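Metallo-beta-lactamase domain-containing protein 1 (PDB 1ZTC) probably acts as a metal-dependent hydrolase of the metallo-beta-lactamase superfamily, possibly an endoribonuclease, and carries two nickel ions in its active site. Local coordinates at residues A32-V38 and D50-S56; T80-H86 and I171-I175; H101-K107 and A153-L157. All blocks are in the same frame, centred on the assembly; numbering follows the deposited sequence.

Interaction 1: residues A32-V38 and D50-S56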
loop_
_atom_site.group_PDB
_atom_site.type_symbol
_atom_site.label_atom_id
_atom_site.label_comp_id
_atom_site.label_asym_id
_atom_site.label_seq_id
_atom_site.Cartn_x
_atom_site.Cartn_y
_atom_site.Cartn_z
ATOM N N ALA A 32 5.582 -2.145 4.792
ATOM C CA ALA A 32 6.377 -1.872 3.623
ATOM C C ALA A 32 6.828 -0.411 3.586
ATOM O O ALA A 32 6.957 0.171 2.507
ATOM C CB ALA A 32 5.568 -2.256 2.359
ATOM N N HIS A 33 7.125 0.154 4.755
ATOM C CA HIS A 33 7.747 1.455 4.816
ATOM C C HIS A 33 9.012 1.458 3.969
ATOM O O HIS A 33 9.691 0.454 3.885
ATOM C CB HIS A 33 8.138 1.806 6.236
ATOM C CG HIS A 33 6.986 2.000 7.160
ATOM N ND1 HIS A 33 5.893 2.777 6.838
ATOM C CD2 HIS A 33 6.752 1.506 8.404
ATOM C CE1 HIS A 33 5.054 2.786 7.860
ATOM N NE2 HIS A 33 5.547 2.017 8.820
ATOM N N PHE A 34 9.306 2.595 3.341
ATOM C CA PHE A 34 10.443 2.700 2.485
ATOM C C PHE A 34 10.982 4.136 2.555
ATOM O O PHE A 34 10.236 5.124 2.410
ATOM C CB PHE A 34 10.131 2.240 1.064
ATOM C CG PHE A 34 9.138 3.081 0.341
ATOM C CD1 PHE A 34 7.791 2.980 0.625
ATOM C CD2 PHE A 34 9.549 4.003 -0.628
ATOM C CE1 PHE A 34 6.840 3.766 -0.059
ATOM C CE2 PHE A 34 8.611 4.766 -1.298
ATOM C CZ PHE A 34 7.261 4.656 -1.001
ATOM N N SER A 35 12.285 4.243 2.781
ATOM C CA SER A 35 12.891 5.551 2.891
ATOM C C SER A 35 13.228 6.149 1.526
ATOM O O SER A 35 13.408 5.460 0.521
ATOM C CB SER A 35 14.143 5.533 3.798
ATOM O OG SER A 35 15.272 4.977 3.151
ATOM N N THR A 36 13.309 7.468 1.540
ATOM C CA THR A 36 14.020 8.227 0.535
ATOM C C THR A 36 15.434 7.668 0.370
ATOM O O THR A 36 16.078 7.253 1.350
ATOM C CB THR A 36 14.076 9.672 0.995
ATOM O OG1 THR A 36 12.736 10.174 1.037
ATOM C CG2 THR A 36 14.929 10.538 0.046
ATOM N N VAL A 37 15.905 7.657 -0.871
ATOM C CA VAL A 37 17.261 7.221 -1.210
ATOM C C VAL A 37 17.955 8.369 -1.966
ATOM O O VAL A 37 17.488 8.847 -2.991
ATOM C CB VAL A 37 17.294 5.966 -2.098
ATOM C CG1 VAL A 37 18.759 5.543 -2.421
ATOM C CG2 VAL A 37 16.549 4.843 -1.440
ATOM N N VAL A 38 19.072 8.790 -1.403
ATOM C CA VAL A 38 19.874 9.901 -1.887
ATOM C C VAL A 38 21.178 9.356 -2.458
ATOM O O VAL A 38 21.841 8.514 -1.841
ATOM C CB VAL A 38 20.162 10.884 -0.712
ATOM C CG1 VAL A 38 21.274 11.842 -1.022
ATOM C CG2 VAL A 38 18.865 11.645 -0.387
ATOM N N ASP A 50 20.998 6.322 3.027
ATOM C CA ASP A 50 19.783 5.525 3.247
ATOM C C ASP A 50 19.388 4.781 1.970
ATOM O O ASP A 50 18.581 5.282 1.197
ATOM C CB ASP A 50 18.632 6.380 3.789
ATOM C CG ASP A 50 18.804 6.724 5.265
ATOM O OD1 ASP A 50 19.806 6.266 5.861
ATOM O OD2 ASP A 50 17.940 7.427 5.832
ATOM N N PRO A 51 19.971 3.579 1.756
ATOM C CA PRO A 51 19.722 2.797 0.537
ATOM C C PRO A 51 18.291 2.290 0.351
ATOM O O PRO A 51 17.914 1.895 -0.762
ATOM C CB PRO A 51 20.729 1.633 0.645
ATOM C CG PRO A 51 20.969 1.490 2.113
ATOM C CD PRO A 51 20.950 2.910 2.634
ATOM N N GLY A 52 17.510 2.300 1.437
ATOM C CA GLY A 52 16.119 2.041 1.354
ATOM C C GLY A 52 15.694 0.596 1.551
ATOM O O GLY A 52 16.429 -0.251 2.061
ATOM N N ASN A 53 14.471 0.331 1.127
ATOM C CA ASN A 53 13.812 -0.917 1.394
ATOM C C ASN A 53 13.543 -1.684 0.099
ATOM O O ASN A 53 13.536 -1.125 -0.984
ATOM C CB ASN A 53 12.504 -0.632 2.130
ATOM C CG ASN A 53 11.904 -1.872 2.767
ATOM O OD1 ASN A 53 12.638 -2.736 3.240
ATOM N ND2 ASN A 53 10.568 -2.022 2.648
ATOM N N LEU A 54 13.324 -2.981 0.252
ATOM C CA LEU A 54 13.120 -3.901 -0.821
ATOM C C LEU A 54 12.034 -3.460 -1.800
ATOM O O LEU A 54 12.131 -3.681 -3.011
ATOM C CB LEU A 54 12.751 -5.260 -0.209
ATOM C CG LEU A 54 12.512 -6.415 -1.180
ATOM C CD1 LEU A 54 13.753 -6.663 -2.006
ATOM C CD2 LEU A 54 12.108 -7.681 -0.408
ATOM N N SER A 55 10.989 -2.841 -1.270
ATOM C CA SER A 55 9.870 -2.412 -2.062
ATOM C C SER A 55 10.186 -1.328 -3.130
ATOM O O SER A 55 9.402 -1.148 -4.068
ATOM C CB SER A 55 8.733 -1.972 -1.127
ATOM O OG SER A 55 9.106 -0.868 -0.329
ATOM N N SER A 56 11.330 -0.640 -2.983
ATOM C CA SER A 56 11.821 0.331 -3.968
ATOM C C SER A 56 12.671 -0.266 -5.100
ATOM O O SER A 56 13.222 0.469 -5.917
ATOM C CB SER A 56 12.642 1.405 -3.262
ATOM O OG SER A 56 11.800 2.159 -2.429
HETATM O O HOH W 1 13.262 2.831 -0.142
#
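The F34 side chain lies against two serine hydroxyls, S55 OG and S56 OG. CD2 of the F34 ring is 3.4 Å from S56 OG, and F34 CB is 3.6 Å from S55 OG. The first torsion of F34 (chi1 65°) sets the ring between its own backbone N and carbonyl carbon and directs it obliquely towards the hydroxyls of the 3-10 segment 54-56. Water 1 sits at the ring edge and ties the two segments together. It donates to S35 O at 2.7 Å and to S56 OG, and it accepts from N53 N. Near the other end, V37 packs through CG2 against the backbone, 3.3 Å from P51 O. V37 CA also makes a CH...O contact of 3.4 Å with D50 O. G52 runs past the hydroxyl of S35, whose OG is 3.5 Å from G52 CA. V37 CG2 packs beside the same glycine, 4.0 Å from G52 N. The carboxylate of D50 is turned to other partners, H86 and T80. F34 also packs on F25 of the third subunit. The contact joins the loop leading into strand 37-42, and its first residues, to the loop after strand 45-49, beside the dinuclear metal site of the metallo-beta-lactamase fold.

Interaction 2: residues T80-H86 and I171-I175. With NI (nickel (II) ion), chain F; NI (nickel (II) ion), chain E.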
loop_
_atom_site.group_PDB
_atom_site.type_symbol
_atom_site.label_atom_id
_atom_site.label_comp_id
_atom_site.label_asym_id
_atom_site.label_seq_id
_atom_site.Cartn_x
_atom_site.Cartn_y
_atom_site.Cartn_z
ATOM N N THR A 80 21.164 7.250 8.209
ATOM C CA THR A 80 20.593 8.084 9.250
ATOM C C THR A 80 20.418 7.256 10.509
ATOM O O THR A 80 20.785 7.680 11.592
ATOM C CB THR A 80 19.270 8.720 8.827
ATOM O OG1 THR A 80 18.313 7.715 8.487
ATOM C CG2 THR A 80 19.512 9.655 7.656
ATOM N N HIS A 81 19.891 6.045 10.357
ATOM C CA HIS A 81 19.768 5.159 11.477
ATOM C C HIS A 81 19.469 3.730 11.048
ATOM O O HIS A 81 19.149 3.476 9.892
ATOM C CB HIS A 81 18.684 5.668 12.420
ATOM C CG HIS A 81 17.306 5.648 11.848
ATOM N ND1 HIS A 81 16.966 6.312 10.689
ATOM C CD2 HIS A 81 16.169 5.089 12.314
ATOM C CE1 HIS A 81 15.678 6.166 10.472
ATOM N NE2 HIS A 81 15.177 5.419 11.435
ATOM N N VAL A 82 19.506 2.819 12.015
ATOM C CA VAL A 82 19.403 1.403 11.750
ATOM C C VAL A 82 17.966 0.941 11.913
ATOM O O VAL A 82 17.608 0.348 12.912
ATOM C CB VAL A 82 20.379 0.643 12.661
ATOM C CG1 VAL A 82 20.265 -0.886 12.398
ATOM C CG2 VAL A 82 21.758 1.149 12.392
ATOM N N HIS A 83 17.133 1.308 10.938
ATOM C CA HIS A 83 15.785 0.817 10.812
ATOM C C HIS A 83 15.717 0.218 9.433
ATOM O O HIS A 83 16.231 0.797 8.449
ATOM C CB HIS A 83 14.696 1.896 11.016
ATOM C CG HIS A 83 14.433 2.225 12.461
ATOM N ND1 HIS A 83 13.585 3.242 12.860
ATOM C CD2 HIS A 83 14.954 1.710 13.607
ATOM C CE1 HIS A 83 13.586 3.326 14.183
ATOM N NE2 HIS A 83 14.406 2.407 14.658
ATOM N N LEU A 84 15.065 -0.929 9.356
ATOM C CA LEU A 84 15.074 -1.760 8.164
ATOM C C LEU A 84 14.638 -1.051 6.875
ATOM O O LEU A 84 15.167 -1.311 5.798
ATOM C CB LEU A 84 14.137 -2.951 8.402
ATOM C CG LEU A 84 14.456 -4.217 7.627
ATOM C CD1 LEU A 84 15.882 -4.688 7.865
ATOM C CD2 LEU A 84 13.412 -5.278 8.051
ATOM N N ASP A 85 13.645 -0.175 6.994
ATOM C CA ASP A 85 13.107 0.556 5.824
ATOM C C ASP A 85 14.112 1.578 5.235
ATOM O O ASP A 85 13.963 2.047 4.090
ATOM C CB ASP A 85 11.761 1.214 6.178
ATOM C CG ASP A 85 11.864 2.199 7.342
ATOM O OD1 ASP A 85 12.469 1.872 8.400
ATOM O OD2 ASP A 85 11.369 3.320 7.174
ATOM N N HIS A 86 15.169 1.850 5.994
ATOM C CA HIS A 86 16.294 2.693 5.561
ATOM C C HIS A 86 17.547 1.908 5.103
ATOM O O HIS A 86 18.324 2.381 4.260
ATOM C CB HIS A 86 16.679 3.611 6.745
ATOM C CG HIS A 86 15.649 4.644 7.050
ATOM N ND1 HIS A 86 15.851 5.984 6.801
ATOM C CD2 HIS A 86 14.387 4.534 7.535
ATOM C CE1 HIS A 86 14.764 6.657 7.138
ATOM N NE2 HIS A 86 13.857 5.800 7.562
ATOM N N ILE A 171 19.508 16.352 4.857
ATOM C CA ILE A 171 18.907 15.022 4.940
ATOM C C ILE A 171 18.509 14.819 6.418
ATOM O O ILE A 171 19.342 14.620 7.284
ATOM C CB ILE A 171 19.896 13.923 4.530
ATOM C CG1 ILE A 171 20.606 14.247 3.200
ATOM C CG2 ILE A 171 19.175 12.533 4.509
ATOM C CD1 ILE A 171 19.702 14.541 2.063
ATOM N N THR A 172 17.223 14.968 6.708
ATOM C CA THR A 172 16.780 15.068 8.106
ATOM C C THR A 172 16.816 13.754 8.826
ATOM O O THR A 172 17.169 13.702 10.025
ATOM C CB THR A 172 15.348 15.632 8.212
ATOM O OG1 THR A 172 14.400 14.735 7.616
ATOM C CG2 THR A 172 15.262 16.982 7.540
ATOM N N GLY A 173 16.471 12.692 8.084
ATOM C CA GLY A 173 16.151 11.426 8.691
ATOM C C GLY A 173 14.826 11.543 9.427
ATOM O O GLY A 173 14.035 12.495 9.222
ATOM N N ASP A 174 14.584 10.558 10.281
ATOM C CA ASP A 174 13.280 10.356 10.884
ATOM C C ASP A 174 12.948 11.250 12.056
ATOM O O ASP A 174 11.905 11.074 12.673
ATOM C CB ASP A 174 13.150 8.905 11.294
ATOM C CG ASP A 174 12.570 8.042 10.186
ATOM O OD1 ASP A 174 12.017 8.544 9.209
ATOM O OD2 ASP A 174 12.609 6.841 10.328
ATOM N N ILE A 175 13.815 12.209 12.373
ATOM C CA ILE A 175 13.424 13.233 13.324
ATOM C C ILE A 175 12.277 14.097 12.745
ATOM O O ILE A 175 11.532 14.693 13.503
ATOM C CB ILE A 175 14.614 14.121 13.750
ATOM C CG1 ILE A 175 15.202 14.836 12.538
ATOM C CG2 ILE A 175 15.661 13.271 14.477
ATOM C CD1 ILE A 175 16.287 15.831 12.879
HETATM NI NI NI F . 13.086 5.114 11.841
HETATM NI NI NI E . 11.850 5.780 8.570
HETATM O O HOH W 2 9.781 4.734 9.719
HETATM O O HOH W 3 12.403 3.923 10.136
HETATM O O HOH W 4 10.687 4.769 12.006
#
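The dinuclear metal site of the metallo-beta-lactamase fold is built here. Segment 80-86 carries the HxHxDH motif, H81, H83, D85 and H86, and segment 171-175 brings D174. D174 OD2 bridges the two nickel ions, at 2.4 Å from the ion of chain F and 2.2 Å from that of chain E. H81 NE2 and H83 ND1 bind the first ion, and H86 NE2 binds the second. H152 completes the first site and H211 the second. D85 also belongs to the second site, with OD2 at a longer 2.9 Å from the nickel of chain E. The H81 ring meets D174 with its edge, and its plane is turned 65° from the carboxylate. The H86 ring is nearly perpendicular to the same carboxylate, at 82°. H81 CE1 lies over the centre of one face of the H86 ring. The H81 ring is held at both ends, by nickel at NE2 and by the bond from ND1 to T80 OG1 (2.9 Å), nearly in the ring plane. D50 OD2 bonds both that hydroxyl and H86 ND1, and so helps to orient the H86 ring. Away from the metals, T80 CG2 packs 3.9 Å from G173 CA. Water 3 coordinates both ions, and it donates a hydrogen bond to D85 OD1 at 2.7 Å.

Interaction 3: residues H101-K107 and A153-L157. With PO4 (phosphate ion), chain G.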
loop_
_atom_site.group_PDB
_atom_site.type_symbol
_atom_site.label_atom_id
_atom_site.label_comp_id
_atom_site.label_asym_id
_atom_site.label_seq_id
_atom_site.Cartn_x
_atom_site.Cartn_y
_atom_site.Cartn_z
ATOM N N HIS A 101 26.389 5.680 13.192
ATOM C CA HIS A 101 26.757 6.144 14.522
ATOM C C HIS A 101 27.120 4.973 15.419
ATOM O O HIS A 101 26.412 3.956 15.463
ATOM C CB HIS A 101 25.636 6.980 15.172
ATOM C CG HIS A 101 26.087 7.714 16.405
ATOM N ND1 HIS A 101 26.293 7.081 17.610
ATOM C CD2 HIS A 101 26.446 9.009 16.594
ATOM C CE1 HIS A 101 26.733 7.960 18.498
ATOM N NE2 HIS A 101 26.827 9.138 17.906
ATOM N N GLU A 102 28.215 5.133 16.159
ATOM C CA GLU A 102 28.796 4.061 16.968
ATOM C C GLU A 102 27.842 3.412 17.976
ATOM O O GLU A 102 27.967 2.223 18.284
ATOM C CB GLU A 102 30.053 4.581 17.701
ATOM C CG GLU A 102 29.810 5.808 18.594
ATOM C CD GLU A 102 31.033 6.262 19.354
ATOM O OE1 GLU A 102 32.126 5.669 19.192
ATOM O OE2 GLU A 102 30.890 7.234 20.122
ATOM N N VAL A 103 26.850 4.160 18.449
ATOM C CA VAL A 103 25.992 3.679 19.517
ATOM C C VAL A 103 24.981 2.611 19.025
ATOM O O VAL A 103 24.310 1.984 19.826
ATOM C CB VAL A 103 25.367 4.903 20.280
ATOM C CG1 VAL A 103 24.245 5.503 19.533
ATOM C CG2 VAL A 103 24.922 4.545 21.658
ATOM N N TYR A 104 24.946 2.346 17.718
ATOM C CA TYR A 104 24.138 1.245 17.185
ATOM C C TYR A 104 24.608 -0.087 17.756
ATOM O O TYR A 104 23.805 -0.986 17.980
ATOM C CB TYR A 104 24.135 1.225 15.646
ATOM C CG TYR A 104 25.087 0.259 14.983
ATOM C CD1 TYR A 104 26.401 0.613 14.727
ATOM C CD2 TYR A 104 24.669 -1.019 14.618
ATOM C CE1 TYR A 104 27.285 -0.283 14.128
ATOM C CE2 TYR A 104 25.547 -1.922 14.008
ATOM C CZ TYR A 104 26.848 -1.553 13.760
ATOM O OH TYR A 104 27.720 -2.446 13.158
ATOM N N LYS A 105 25.911 -0.201 17.995
ATOM C CA LYS A 105 26.478 -1.418 18.583
ATOM C C LYS A 105 25.968 -1.740 19.994
ATOM O O LYS A 105 26.134 -2.861 20.458
ATOM C CB LYS A 105 28.000 -1.330 18.599
ATOM C CG LYS A 105 28.598 -1.517 17.227
ATOM C CD LYS A 105 30.117 -1.599 17.260
ATOM C CE LYS A 105 30.636 -2.634 16.240
ATOM N NZ LYS A 105 30.315 -2.295 14.805
ATOM N N THR A 106 25.336 -0.779 20.670
ATOM C CA THR A 106 24.796 -0.999 22.009
ATOM C C THR A 106 23.377 -1.546 22.005
ATOM O O THR A 106 22.838 -1.828 23.069
ATOM C CB THR A 106 24.819 0.289 22.874
ATOM O OG1 THR A 106 23.824 1.235 22.442
ATOM C CG2 THR A 106 26.193 0.946 22.832
ATOM N N LYS A 107 22.759 -1.665 20.828
ATOM C CA LYS A 107 21.428 -2.239 20.705
ATOM C C LYS A 107 21.485 -3.741 20.437
ATOM O O LYS A 107 22.328 -4.222 19.698
ATOM C CB LYS A 107 20.638 -1.581 19.570
ATOM C CG LYS A 107 20.136 -0.233 19.884
ATOM C CD LYS A 107 18.903 0.125 19.032
ATOM C CE LYS A 107 18.932 1.605 18.706
ATOM N NZ LYS A 107 17.624 2.184 18.318
ATOM N N ALA A 153 15.943 7.660 17.446
ATOM C CA ALA A 153 16.709 6.466 17.846
ATOM C C ALA A 153 18.063 6.953 18.334
ATOM O O ALA A 153 18.531 8.018 17.892
ATOM C CB ALA A 153 16.852 5.521 16.663
ATOM N N ARG A 154 18.676 6.224 19.263
ATOM C CA ARG A 154 19.913 6.689 19.894
ATOM C C ARG A 154 21.039 6.916 18.882
ATOM O O ARG A 154 21.915 7.754 19.092
ATOM C CB ARG A 154 20.393 5.695 20.953
ATOM C CG ARG A 154 20.916 4.351 20.364
ATOM C CD ARG A 154 21.129 3.269 21.414
ATOM N NE ARG A 154 19.859 2.708 21.872
ATOM C CZ ARG A 154 19.738 1.764 22.797
ATOM N NH1 ARG A 154 20.814 1.267 23.399
ATOM N NH2 ARG A 154 18.526 1.325 23.129
ATOM N N GLU A 155 21.029 6.161 17.787
ATOM C CA GLU A 155 22.109 6.246 16.783
ATOM C C GLU A 155 21.812 7.209 15.631
ATOM O O GLU A 155 22.547 7.266 14.637
ATOM C CB GLU A 155 22.420 4.855 16.231
ATOM C CG GLU A 155 21.482 4.299 15.146
ATOM C CD GLU A 155 20.178 3.712 15.687
ATOM O OE1 GLU A 155 19.921 3.784 16.922
ATOM O OE2 GLU A 155 19.432 3.139 14.861
ATOM N N HIS A 156 20.735 7.972 15.763
ATOM C CA HIS A 156 20.210 8.705 14.645
ATOM C C HIS A 156 21.102 9.886 14.248
ATOM O O HIS A 156 21.539 10.698 15.090
ATOM C CB HIS A 156 18.773 9.173 14.917
ATOM C CG HIS A 156 18.102 9.728 13.695
ATOM N ND1 HIS A 156 18.328 11.015 13.241
ATOM C CD2 HIS A 156 17.260 9.148 12.799
ATOM C CE1 HIS A 156 17.639 11.202 12.124
ATOM N NE2 HIS A 156 16.987 10.082 11.834
ATOM N N LEU A 157 21.310 9.999 12.943
ATOM C CA LEU A 157 22.120 11.046 12.333
ATOM C C LEU A 157 21.345 11.796 11.271
ATOM O O LEU A 157 20.503 11.215 10.560
ATOM C CB LEU A 157 23.338 10.435 11.634
ATOM C CG LEU A 157 24.345 9.652 12.480
ATOM C CD1 LEU A 157 25.337 8.973 11.542
ATOM C CD2 LEU A 157 25.053 10.513 13.503
HETATM P P PO4 G . 16.257 3.778 21.110
HETATM O O1 PO4 G . 16.651 3.438 22.515
HETATM O O2 PO4 G . 15.533 2.631 20.488
HETATM O O3 PO4 G . 17.485 3.942 20.256
HETATM O O4 PO4 G . 15.442 5.046 21.142
HETATM O O HOH W 5 23.659 6.104 12.194
HETATM O O HOH W 6 18.223 0.803 15.624
#
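R154 and K107 run antiparallel alongside each other near the metal site of the metallo-beta-lactamase fold. R154 belongs to the type I turn 153-156, which follows the metal ligand H152. K107 directly follows the 3-10 segment 102-106. CG of K107 lies over the centre of one face of the R154 guanidinium, 3.6 Å from R154 CZ. The R154 chain bends at chi3 (75°), which turns the flat group so that its edge serves two partners. On one side R154 NH1 donates to T106 OG1 at 3.2 Å, with the hydroxyl tilted slightly from the guanidinium plane. T106 OG1 itself donates to V103 O. On the other side NE and NH2 hold a phosphate ion, probably picked up from the crystallisation solution. R154 N also points almost straight at phosphate O3, at 2.8 Å. K107 NZ reaches the same O3 at 2.6 Å, and the shared anion probably offsets the closeness of the two positive groups. K187 of the third subunit also binds this phosphate.

E155 lies across K107, roughly perpendicular to it, and E155 OE1 forms a salt bridge with K107 NZ at 3.1 Å. A bend at chi2 (-80°) brings the carboxylate back to K107. The other oxygen, OE2, accepts from V82 N and from water 6.

V103 crosses the R154 chain, with V103 CG1 3.6 Å from R154 CG. Deeper in, L157 meets the H101 ring at its edge, with L157 CD2 3.7 Å from H101 CD2. The H101 ring is held in turn by V103 N, which donates to H101 ND1 at 3.1 Å.

In the fold
Interactions 1 and 2 are buried near the middle of the chain, while interaction 3 is only partly buried and reaches the surface. Interaction 2 touches both others; interactions 1 and 3 do not touch. D50 of interaction 1 supports T80 and H86 of interaction 2. A backbone bond from L157 N to T80 O and a bond from V82 N to the E155 side chain at OE2 join interactions 2 and 3. The chemistry changes with place. Interaction 1 relies on backbone packing, serine hydroxyls and one bridging water. Interaction 2 is metal coordination by histidines and a bridging aspartate. Interaction 3 uses charged side chains around an anion, with V103 and L157 packing alongside.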